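Local coordinates for protein lipopolysaccharide core heptose(I) kinase WaaP (Pseudomonas aeruginosa, PDB 6DFL) that phosphorylates the first heptose of the lipopolysaccharide inner core with ATP and also phosphorylates protein tyrosines, including its own, at residues T38-V43 with G47-I52; L139-V144 with K224-R229; I82-E87 with H155-N160; T173-P176 with D180-R183. One frame throughout, in Å; residues are numbered along the deposited sequence.

Contact 1 (T38-V43 with G47-I52)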
# COMPACT_ATOMS: atom_id res chain seq x y z
N THR A 38 6.45 -15.37 -18.83
CA THR A 38 5.93 -15.71 -17.52
C THR A 38 5.05 -16.94 -17.65
O THR A 38 4.27 -17.04 -18.60
CB THR A 38 5.11 -14.57 -16.92
OG1 THR A 38 5.75 -13.31 -17.21
CG2 THR A 38 5.00 -14.74 -15.40
N LEU A 39 5.16 -17.87 -16.71
CA LEU A 39 4.28 -19.03 -16.72
C LEU A 39 4.10 -19.52 -15.30
O LEU A 39 5.01 -19.43 -14.49
CB LEU A 39 4.83 -20.17 -17.60
CG LEU A 39 6.11 -20.88 -17.14
CD1 LEU A 39 5.83 -22.30 -16.68
CD2 LEU A 39 7.16 -20.87 -18.23
N ARG A 40 2.91 -20.03 -15.01
CA ARG A 40 2.63 -20.71 -13.75
C ARG A 40 2.94 -22.20 -13.89
O ARG A 40 2.63 -22.82 -14.91
CB ARG A 40 1.18 -20.53 -13.33
CG ARG A 40 0.82 -21.24 -12.04
CD ARG A 40 -0.60 -20.90 -11.64
NE ARG A 40 -0.91 -21.32 -10.28
CZ ARG A 40 -1.22 -22.57 -9.93
NH1 ARG A 40 -1.25 -23.52 -10.84
NH2 ARG A 40 -1.50 -22.86 -8.66
N THR A 41 3.55 -22.77 -12.86
CA THR A 41 3.89 -24.18 -12.87
C THR A 41 3.68 -24.74 -11.47
O THR A 41 3.62 -23.99 -10.49
CB THR A 41 5.34 -24.41 -13.36
OG1 THR A 41 5.57 -25.82 -13.56
CG2 THR A 41 6.34 -23.87 -12.35
N GLU A 42 3.54 -26.06 -11.39
CA GLU A 42 3.32 -26.71 -10.11
C GLU A 42 4.38 -27.77 -9.89
O GLU A 42 4.77 -28.49 -10.82
CB GLU A 42 1.93 -27.35 -10.03
CG GLU A 42 0.79 -26.35 -10.15
CD GLU A 42 -0.55 -26.96 -9.82
OE1 GLU A 42 -0.61 -28.20 -9.66
OE2 GLU A 42 -1.55 -26.21 -9.71
N VAL A 43 4.87 -27.86 -8.66
CA VAL A 43 5.77 -28.92 -8.22
C VAL A 43 5.16 -29.48 -6.94
O VAL A 43 5.09 -28.77 -5.93
CB VAL A 43 7.20 -28.43 -7.98
CG1 VAL A 43 8.10 -29.59 -7.60
CG2 VAL A 43 7.74 -27.71 -9.20
N GLY A 47 2.70 -24.67 -6.90
CA GLY A 47 2.43 -23.48 -7.69
C GLY A 47 3.50 -22.41 -7.55
O GLY A 47 3.76 -21.91 -6.46
N TYR A 48 4.12 -22.07 -8.67
CA TYR A 48 5.21 -21.12 -8.73
C TYR A 48 5.10 -20.36 -10.03
O TYR A 48 4.63 -20.90 -11.04
CB TYR A 48 6.58 -21.79 -8.67
CG TYR A 48 6.81 -22.74 -7.52
CD1 TYR A 48 6.22 -24.00 -7.51
CD2 TYR A 48 7.66 -22.40 -6.48
CE1 TYR A 48 6.44 -24.88 -6.46
CE2 TYR A 48 7.88 -23.28 -5.43
CZ TYR A 48 7.27 -24.52 -5.42
OH TYR A 48 7.48 -25.40 -4.38
N PHE A 49 5.54 -19.11 -10.03
CA PHE A 49 5.56 -18.30 -11.24
C PHE A 49 6.99 -18.26 -11.76
O PHE A 49 7.93 -18.10 -10.99
CB PHE A 49 5.02 -16.90 -10.98
CG PHE A 49 3.55 -16.89 -10.62
CD1 PHE A 49 2.59 -17.06 -11.62
CD2 PHE A 49 3.14 -16.71 -9.30
CE1 PHE A 49 1.24 -17.06 -11.31
CE2 PHE A 49 1.78 -16.70 -8.98
CZ PHE A 49 0.83 -16.87 -10.00
N VAL A 50 7.13 -18.47 -13.06
CA VAL A 50 8.43 -18.56 -13.72
C VAL A 50 8.55 -17.35 -14.63
O VAL A 50 7.71 -17.16 -15.52
CB VAL A 50 8.57 -19.86 -14.53
CG1 VAL A 50 9.86 -19.83 -15.33
CG2 VAL A 50 8.53 -21.06 -13.60
N LYS A 51 9.58 -16.54 -14.41
CA LYS A 51 9.83 -15.37 -15.24
C LYS A 51 11.20 -15.54 -15.88
O LYS A 51 12.21 -15.66 -15.18
CB LYS A 51 9.74 -14.09 -14.40
CG LYS A 51 8.31 -13.72 -13.97
CD LYS A 51 8.24 -13.07 -12.60
CE LYS A 51 7.82 -14.09 -11.52
NZ LYS A 51 7.54 -13.51 -10.14
N ILE A 52 11.23 -15.59 -17.21
CA ILE A 52 12.45 -15.81 -17.98
C ILE A 52 12.67 -14.61 -18.89
O ILE A 52 11.76 -14.19 -19.60
CB ILE A 52 12.36 -17.09 -18.83
CG1 ILE A 52 12.19 -18.32 -17.95
CG2 ILE A 52 13.59 -17.22 -19.71
CD1 ILE A 52 11.70 -19.53 -18.75

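Contact 2 (L139-V144 with K224-R229). With G9S (S-[2-({N-[(2S)-2-hydroxy-3,3-dimethyl-4-(phosphonooxy)butanoyl]-beta-alanyl}amino)ethyl] hexadecanethioate), chain C.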
# COMPACT_ATOMS: atom_id res chain seq x y z
N LEU A 139 -11.87 -1.63 9.47
CA LEU A 139 -11.17 -2.46 8.48
C LEU A 139 -10.55 -1.59 7.39
O LEU A 139 -9.39 -1.78 7.01
CB LEU A 139 -12.13 -3.47 7.85
CG LEU A 139 -11.37 -4.32 6.84
CD1 LEU A 139 -10.19 -5.00 7.53
CD2 LEU A 139 -12.29 -5.36 6.23
N LYS A 140 -11.32 -0.63 6.88
CA LYS A 140 -10.82 0.24 5.83
C LYS A 140 -9.54 0.94 6.28
O LYS A 140 -8.49 0.80 5.65
CB LYS A 140 -11.90 1.25 5.46
CG LYS A 140 -11.52 2.18 4.34
CD LYS A 140 -12.63 3.19 4.17
CE LYS A 140 -12.32 4.13 3.05
NZ LYS A 140 -13.26 5.28 3.14
N ARG A 141 -9.61 1.66 7.40
CA ARG A 141 -8.46 2.44 7.85
C ARG A 141 -7.26 1.54 8.17
O ARG A 141 -6.11 1.89 7.87
CB ARG A 141 -8.86 3.30 9.04
CG ARG A 141 -9.90 4.37 8.67
CD ARG A 141 -10.18 5.28 9.87
NE ARG A 141 -11.29 4.81 10.70
CZ ARG A 141 -12.51 5.33 10.66
NH1 ARG A 141 -12.79 6.33 9.83
NH2 ARG A 141 -13.45 4.85 11.46
N ALA A 142 -7.50 0.36 8.73
CA ALA A 142 -6.40 -0.56 8.97
C ALA A 142 -5.70 -0.96 7.68
O ALA A 142 -4.47 -1.08 7.66
CB ALA A 142 -6.91 -1.80 9.71
N LEU A 143 -6.45 -1.16 6.59
CA LEU A 143 -5.82 -1.50 5.31
C LEU A 143 -5.06 -0.31 4.73
O LEU A 143 -3.91 -0.44 4.32
CB LEU A 143 -6.87 -2.00 4.33
CG LEU A 143 -7.36 -3.41 4.65
CD1 LEU A 143 -8.64 -3.71 3.93
CD2 LEU A 143 -6.30 -4.41 4.28
N VAL A 144 -5.70 0.87 4.70
CA VAL A 144 -5.00 2.08 4.30
C VAL A 144 -3.67 2.20 5.05
O VAL A 144 -2.62 2.47 4.46
CB VAL A 144 -5.88 3.32 4.54
CG1 VAL A 144 -5.04 4.58 4.40
CG2 VAL A 144 -7.06 3.35 3.58
N LYS A 224 -6.84 9.80 3.32
CA LYS A 224 -5.59 10.10 2.64
C LYS A 224 -4.57 10.73 3.59
O LYS A 224 -3.38 10.41 3.51
CB LYS A 224 -5.85 11.01 1.43
CG LYS A 224 -6.76 10.40 0.35
CD LYS A 224 -7.17 11.45 -0.68
CE LYS A 224 -8.42 11.03 -1.43
NZ LYS A 224 -8.74 11.98 -2.53
N LEU A 225 -5.01 11.62 4.49
CA LEU A 225 -4.11 12.14 5.53
C LEU A 225 -3.63 11.03 6.45
O LEU A 225 -2.45 10.96 6.77
CB LEU A 225 -4.80 13.24 6.34
CG LEU A 225 -5.33 14.45 5.56
CD1 LEU A 225 -6.22 15.32 6.43
CD2 LEU A 225 -4.17 15.24 5.01
N ARG A 226 -4.54 10.15 6.89
CA ARG A 226 -4.11 8.95 7.60
C ARG A 226 -3.00 8.25 6.84
O ARG A 226 -1.98 7.88 7.42
CB ARG A 226 -5.29 8.00 7.80
CG ARG A 226 -6.04 8.15 9.10
CD ARG A 226 -7.39 7.46 9.12
NE ARG A 226 -8.33 8.15 9.99
CZ ARG A 226 -9.40 8.84 9.57
NH1 ARG A 226 -9.70 8.92 8.28
NH2 ARG A 226 -10.18 9.45 10.46
N PHE A 227 -3.18 8.07 5.52
CA PHE A 227 -2.13 7.41 4.75
C PHE A 227 -0.82 8.18 4.85
O PHE A 227 0.23 7.57 5.06
CB PHE A 227 -2.52 7.27 3.27
CG PHE A 227 -1.48 6.55 2.48
CD1 PHE A 227 -1.54 5.18 2.33
CD2 PHE A 227 -0.38 7.22 1.99
CE1 PHE A 227 -0.55 4.49 1.66
CE2 PHE A 227 0.61 6.53 1.31
CZ PHE A 227 0.52 5.17 1.15
N LEU A 228 -0.86 9.49 4.61
CA LEU A 228 0.38 10.27 4.55
C LEU A 228 1.13 10.25 5.88
O LEU A 228 2.36 10.09 5.90
CB LEU A 228 0.05 11.71 4.15
CG LEU A 228 -0.47 11.90 2.71
CD1 LEU A 228 -1.13 13.27 2.56
CD2 LEU A 228 0.68 11.75 1.74
N ARG A 229 0.40 10.41 6.98
CA ARG A 229 1.02 10.37 8.31
C ARG A 229 1.72 9.04 8.53
O ARG A 229 2.91 9.00 8.88
CB ARG A 229 -0.05 10.60 9.39
CG ARG A 229 0.48 10.45 10.81
CD ARG A 229 -0.43 11.17 11.83
NE ARG A 229 -1.70 10.48 12.08
CZ ARG A 229 -2.85 11.11 12.34
NH1 ARG A 229 -2.89 12.43 12.38
NH2 ARG A 229 -3.95 10.41 12.56
C1 G9S C . -5.32 16.63 1.88
C2 G9S C . -7.50 17.88 2.07
C3 G9S C . -8.43 18.97 1.57
C4 G9S C . -7.87 20.38 1.61
C5 G9S C . -5.58 21.32 2.50
C6 G9S C . -6.28 21.67 5.04
C7 G9S C . -6.80 22.80 5.90
C8 G9S C . -7.22 20.50 5.13
C10 G9S C . -3.57 14.92 -0.63
C11 G9S C . -3.03 14.66 -2.01
C12 G9S C . -2.82 13.20 -2.34
C13 G9S C . -3.30 12.21 -1.29
C14 G9S C . -2.22 11.35 -0.63
C15 G9S C . -2.07 9.92 -1.14
C16 G9S C . -3.09 8.90 -0.70
N2 G9S C . -6.22 17.66 1.42
C19 G9S C . -5.56 15.24 1.35
C20 G9S C . -4.93 21.29 5.56
C21 G9S C . -2.67 7.44 -0.65
C22 G9S C . -3.82 6.45 -0.76
C23 G9S C . -3.52 5.02 -1.12
C24 G9S C . -3.94 3.98 -0.11
C25 G9S C . -3.89 2.50 -0.48
C26 G9S C . -4.77 1.54 0.32
C27 G9S C . -6.18 1.29 -0.19
C28 G9S C . -6.93 0.16 0.45
C29 G9S C . -7.34 -0.99 -0.42
C30 G9S C . -6.18 22.23 3.58
N3 G9S C . -6.39 20.49 1.60
O2 G9S C . -7.82 17.19 3.04
O3 G9S C . -2.83 15.23 0.30
O4 G9S C . -4.36 21.29 2.36
O5 G9S C . -7.37 22.77 3.14
O6 G9S C . -6.44 24.08 5.51
O8 G9S C . -6.31 26.57 5.94
O9 G9S C . -4.84 25.02 7.26
P1 G9S C . -6.19 25.21 6.58
S1 G9S C . -5.33 15.05 -0.41

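Contact 3 (I82-E87 with H155-N160)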
# COMPACT_ATOMS: atom_id res chain seq x y z
N ILE A 82 13.15 -8.41 -3.85
CA ILE A 82 12.68 -9.47 -2.96
C ILE A 82 13.68 -9.70 -1.84
O ILE A 82 13.31 -9.87 -0.68
CB ILE A 82 12.42 -10.75 -3.75
CG1 ILE A 82 11.23 -10.55 -4.69
CG2 ILE A 82 12.22 -11.93 -2.80
CD1 ILE A 82 10.88 -11.80 -5.41
N ARG A 83 14.97 -9.68 -2.17
CA ARG A 83 15.96 -9.95 -1.14
C ARG A 83 16.04 -8.81 -0.13
O ARG A 83 16.13 -9.05 1.07
CB ARG A 83 17.31 -10.24 -1.79
CG ARG A 83 17.32 -11.59 -2.50
CD ARG A 83 18.07 -12.66 -1.72
NE ARG A 83 19.49 -12.60 -2.08
CZ ARG A 83 20.39 -13.52 -1.75
NH1 ARG A 83 20.04 -14.58 -1.04
NH2 ARG A 83 21.66 -13.37 -2.14
N ARG A 84 16.00 -7.56 -0.60
CA ARG A 84 16.02 -6.45 0.33
C ARG A 84 14.76 -6.42 1.18
O ARG A 84 14.83 -6.18 2.39
CB ARG A 84 16.20 -5.11 -0.38
CG ARG A 84 16.15 -3.90 0.58
CD ARG A 84 17.53 -3.59 1.26
NE ARG A 84 18.42 -2.90 0.30
CZ ARG A 84 19.50 -3.46 -0.22
NH1 ARG A 84 19.83 -4.69 0.17
NH2 ARG A 84 20.25 -2.82 -1.13
N LEU A 85 13.59 -6.68 0.58
CA LEU A 85 12.36 -6.62 1.36
C LEU A 85 12.33 -7.69 2.44
O LEU A 85 11.73 -7.47 3.50
CB LEU A 85 11.14 -6.77 0.46
CG LEU A 85 10.81 -5.55 -0.37
CD1 LEU A 85 9.43 -5.70 -0.97
CD2 LEU A 85 10.93 -4.29 0.47
N HIS A 86 12.94 -8.84 2.19
CA HIS A 86 13.03 -9.87 3.22
C HIS A 86 13.93 -9.41 4.37
O HIS A 86 13.57 -9.55 5.54
CB HIS A 86 13.55 -11.18 2.61
CG HIS A 86 12.48 -11.98 1.91
ND1 HIS A 86 11.96 -13.14 2.44
CD2 HIS A 86 11.83 -11.78 0.74
CE1 HIS A 86 11.04 -13.62 1.62
NE2 HIS A 86 10.94 -12.81 0.58
N GLU A 87 15.09 -8.83 4.05
CA GLU A 87 15.92 -8.22 5.08
C GLU A 87 15.12 -7.24 5.92
O GLU A 87 15.19 -7.26 7.16
CB GLU A 87 17.13 -7.52 4.44
CG GLU A 87 18.12 -8.47 3.75
CD GLU A 87 19.11 -7.75 2.86
OE1 GLU A 87 19.44 -6.56 3.14
OE2 GLU A 87 19.54 -8.37 1.86
N HIS A 155 10.34 1.91 0.96
CA HIS A 155 11.15 3.04 0.55
C HIS A 155 12.33 3.24 1.47
O HIS A 155 13.46 3.44 1.00
CB HIS A 155 10.32 4.31 0.50
CG HIS A 155 9.39 4.37 -0.66
ND1 HIS A 155 8.39 5.31 -0.76
CD2 HIS A 155 9.31 3.59 -1.77
CE1 HIS A 155 7.73 5.11 -1.89
NE2 HIS A 155 8.26 4.08 -2.51
N ARG A 156 12.10 3.19 2.80
CA ARG A 156 13.20 3.36 3.74
C ARG A 156 14.19 2.22 3.59
O ARG A 156 15.34 2.35 4.02
CB ARG A 156 12.74 3.44 5.22
CG ARG A 156 11.81 4.61 5.57
CD ARG A 156 10.92 4.31 6.82
NE ARG A 156 9.55 4.84 6.69
CZ ARG A 156 8.43 4.14 6.89
NH1 ARG A 156 8.48 2.86 7.26
NH2 ARG A 156 7.25 4.71 6.73
N ALA A 157 13.78 1.10 3.01
CA ALA A 157 14.76 0.05 2.90
C ALA A 157 15.52 0.12 1.58
O ALA A 157 16.35 -0.75 1.31
CB ALA A 157 14.11 -1.32 3.10
N GLY A 158 15.29 1.17 0.78
CA GLY A 158 16.01 1.36 -0.46
C GLY A 158 15.35 0.79 -1.71
O GLY A 158 15.99 0.78 -2.78
N VAL A 159 14.10 0.36 -1.63
CA VAL A 159 13.38 -0.23 -2.75
C VAL A 159 12.25 0.71 -3.15
O VAL A 159 11.40 1.05 -2.32
CB VAL A 159 12.81 -1.61 -2.39
CG1 VAL A 159 11.86 -2.06 -3.48
CG2 VAL A 159 13.92 -2.59 -2.22
N ASN A 160 12.23 1.11 -4.42
CA ASN A 160 11.05 1.73 -5.00
C ASN A 160 10.39 0.75 -5.98
O ASN A 160 11.07 0.06 -6.75
CB ASN A 160 11.37 3.07 -5.67
CG ASN A 160 12.30 2.93 -6.85
OD1 ASN A 160 13.49 2.70 -6.67
ND2 ASN A 160 11.77 3.10 -8.09

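Contact 4 (T173-P176 with D180-R183)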
# COMPACT_ATOMS: atom_id res chain seq x y z
N THR A 173 -6.25 -14.48 2.42
CA THR A 173 -7.58 -15.01 2.72
C THR A 173 -7.54 -16.43 3.28
O THR A 173 -8.58 -17.10 3.31
CB THR A 173 -8.46 -14.98 1.47
OG1 THR A 173 -7.79 -15.69 0.42
CG2 THR A 173 -8.72 -13.55 1.04
N ASP A 174 -6.38 -16.91 3.72
CA ASP A 174 -6.33 -18.21 4.39
C ASP A 174 -7.00 -18.18 5.76
O ASP A 174 -7.21 -19.24 6.36
CB ASP A 174 -4.88 -18.68 4.53
CG ASP A 174 -3.94 -17.56 4.96
OD1 ASP A 174 -4.14 -16.96 6.05
OD2 ASP A 174 -2.97 -17.29 4.20
N LYS A 175 -7.34 -17.00 6.27
CA LYS A 175 -8.03 -16.82 7.53
C LYS A 175 -9.08 -15.75 7.33
O LYS A 175 -8.98 -14.95 6.38
CB LYS A 175 -7.07 -16.42 8.66
CG LYS A 175 -6.34 -17.58 9.32
CD LYS A 175 -4.95 -17.18 9.79
CE LYS A 175 -4.97 -15.94 10.70
NZ LYS A 175 -5.50 -16.20 12.07
N PRO A 176 -10.10 -15.69 8.17
CA PRO A 176 -11.05 -14.58 8.08
C PRO A 176 -10.35 -13.26 8.35
O PRO A 176 -9.47 -13.16 9.21
CB PRO A 176 -12.10 -14.90 9.14
CG PRO A 176 -11.44 -15.86 10.06
CD PRO A 176 -10.49 -16.65 9.22
N ASP A 180 -8.48 -6.27 13.07
CA ASP A 180 -7.46 -6.55 14.07
C ASP A 180 -6.50 -7.63 13.61
O ASP A 180 -5.43 -7.77 14.20
CB ASP A 180 -8.11 -6.97 15.39
CG ASP A 180 -8.96 -5.87 15.97
OD1 ASP A 180 -8.46 -4.72 16.02
OD2 ASP A 180 -10.12 -6.13 16.33
N ASP A 181 -6.86 -8.34 12.56
CA ASP A 181 -6.07 -9.49 12.13
C ASP A 181 -6.20 -9.63 10.61
O ASP A 181 -7.26 -10.04 10.11
CB ASP A 181 -6.54 -10.74 12.85
CG ASP A 181 -5.52 -11.84 12.80
OD1 ASP A 181 -4.45 -11.67 13.44
OD2 ASP A 181 -5.79 -12.87 12.13
N PHE A 182 -5.14 -9.26 9.89
CA PHE A 182 -5.00 -9.44 8.45
C PHE A 182 -3.55 -9.20 8.07
O PHE A 182 -2.86 -8.41 8.72
CB PHE A 182 -5.91 -8.49 7.66
CG PHE A 182 -5.54 -7.04 7.81
CD1 PHE A 182 -6.11 -6.26 8.81
CD2 PHE A 182 -4.64 -6.45 6.93
CE1 PHE A 182 -5.78 -4.92 8.95
CE2 PHE A 182 -4.30 -5.09 7.07
CZ PHE A 182 -4.88 -4.33 8.08
N ARG A 183 -3.08 -9.88 7.02
CA ARG A 183 -1.73 -9.66 6.55
C ARG A 183 -1.71 -9.40 5.05
O ARG A 183 -2.47 -10.01 4.28
CB ARG A 183 -0.80 -10.83 6.89
CG ARG A 183 -1.23 -12.15 6.34
CD ARG A 183 -0.33 -13.25 6.87
NE ARG A 183 -0.67 -14.53 6.27
CZ ARG A 183 0.06 -15.15 5.36
NH1 ARG A 183 1.20 -14.61 4.93
NH2 ARG A 183 -0.34 -16.32 4.88

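Contact 1 (T38-V43 with G47-I52)
G47 CA lies over one face of the R40 guanidinium, 4.1 Å from NH2 and shifted toward the rim. At the edge of that group, in its plane, is E42 OE2. R40 NH1 gives a 2.9 Å hydrogen bond, part of a salt bridge, on the anti lone pair of E42 OE2. R40 NH2 pairs with E116. The Y48 ring has T41 O at its edge, and V43 CB comes obliquely to Y48 CE1 at 3.9 Å. F9 of helix 9-12 meets Y48 edge-to-face. R40 CB approaches F49 CE1 at an oblique 4.0 Å.

The two strands form an antiparallel beta hairpin. L39 with V50 and T41 with Y48 are hydrogen-bonded pairs, with V50 N to L39 O at 2.7 Å. Beside these bonds L39 CG packs on V50 CB at 3.7 Å. L39 chi1 of 67° lays its side chain alongside V50, pointing the same way.

T38 and K51 share the other face with R40 and F49. T38 CG2 touches K51 CG at 3.7 Å, and the K51 chain then bends away. K51 NZ forms a salt bridge with E78, consistent with the strand-lysine/C-helix-glutamate pair of protein kinases. The hairpin fixes the backbone from which K51 reaches helix 76-87.

Contact 2 (L139-V144 with K224-R229)
V144 and F227 make the apolar side of this helix-helix contact, which the acyl chain of G9S fills. V144 CG1 packs on F227 CB at 3.9 Å. V144 O lies 3.6 Å from F227 CD1, oblique to the ring. With chi1 at -178°, the F227 ring swings out beside its own carbonyl carbon and reaches the acyl chain. One ring face is laid on that chain, with F227 CG 3.5 Å from G9S C21. Further along the ligand, L228 CD1 is 3.4 Å from O3 of the thioester and L225 CD2 is 3.6 Å from C1. The CH2 groups of K224 line the chain too, while K224 NZ is hydrogen-bonded to Y211 OH.

The R141-R226 side is polar and faces another protein chain. R141 CD sits over one face of the R226 guanidinium, 3.4 Å from NE. The two guanidinium planes are turned 51° apart, and no hydrogen bond joins them. R226 NE and NH2 form salt bridges with acidic groups of the other chain, and NH1 with D223 of its own. R141 NH2 is hydrogen-bonded to the other chain's backbone. These partners probably let the like charges lie close, consistent with a basic surface that receives the other protein.

The contact joins helix 137-156 to helix 221-232. Helix 200-212 packs against F227 through L207 and L210, helix 236-242 touches L225, and F182 covers A142 and L143.

Contact 3 (I82-E87 with H155-N160)
R84 and L85, near the C-terminal end of helix 76-87, pack on the turn where helix 137-156 ends in a Schellman motif. G158 is its C-prime residue, with positive phi; G158 N bonds to H155 O and V159 N to M154 O. By protein kinase topology, the first helix is probably the C-helix, and the turn leads toward the catalytic loop with D163, the active site by similarity.

Along the first helix, R84 carries most of the contact. CG stands anti to the backbone N (chi1 177°), and the chain then bends at chi2 and chi3 to fold over the turn. R84 CG touches V159 CG2 at 3.8 Å, the two side chains running alongside in opposing senses. The same R84 CG reaches A157 CB at 4.1 Å. A157 O lies at the guanidinium edge, in plane, and is 3.1 Å from R84 CD. Beyond it, R84 NH2 has weak partners in D196 and the backbone O of R195.

L85 comes next. Its CD2 meets V159 CB at 4.3 Å, and M154 of helix 137-156 touches both side chains, so the three form an apolar group beside the turn. Last in the segment is E87, about one helical turn on from R84. It ties the guanidinium back to its own helix, through a salt bridge of E87 OE1 with R84 NH1 at 3.5 Å.

Contact 4 (T173-P176 with D180-R183)
R183 reaches across to D174. From CB, its CG lies between the backbone N and the carbonyl carbon (chi1 58°), and the chain then runs extended to NE. R183 NE comes to 4.1 Å from D174 OD2. R183 CZ is nearer, 3.9 Å from the same oxygen of D174. The tip atom R183 NH2 makes the hydrogen bond, part of a salt bridge with D174 OD2 at 2.9 Å. The N-H...O angle is 132°, so this bond is far from straight. OD2 is met on its syn side, with the donor somewhat out of the carboxylate plane. The carboxylate and guanidinium groups are nearly coplanar, their planes 19° apart.

Both segments lie in the connection between strands 169-172 and 184-186, antiparallel neighbours in a small sheet. By protein kinase topology this is probably the hairpin that follows the catalytic loop. A backbone hydrogen bond between R183 and H172 lies beside the contact.

Next to D174, K175 curls through bends at chi2, chi3 and chi4 toward D181. K175 NZ has a weak hydrogen bond to D181 OD2 at 3.3 Å, part of a second salt bridge. K175 CE lies 3.5 Å from D181 OD2.

Contact 1 lies in the five-stranded antiparallel sheet, on the opposite side of the chain's centre from contact 2, with centres 34 Å apart. It closes first along the chain. Strand 48-53 is followed by helix 76-87, which carries contact 3; the nearest atoms of contacts 1 and 3 are about 6 Å apart. Contacts 2 and 3 both use helix 137-156, their segments alternating, with centres 22 Å apart. Contact 4 is nested inside the loop closed by contact 2 and touches it through F182 on A142 and L143. Helix 137-156 thus links the acyl-ligand region, the 169-186 hairpin and helix 76-87, consistent with its central place in a kinase-like C-lobe.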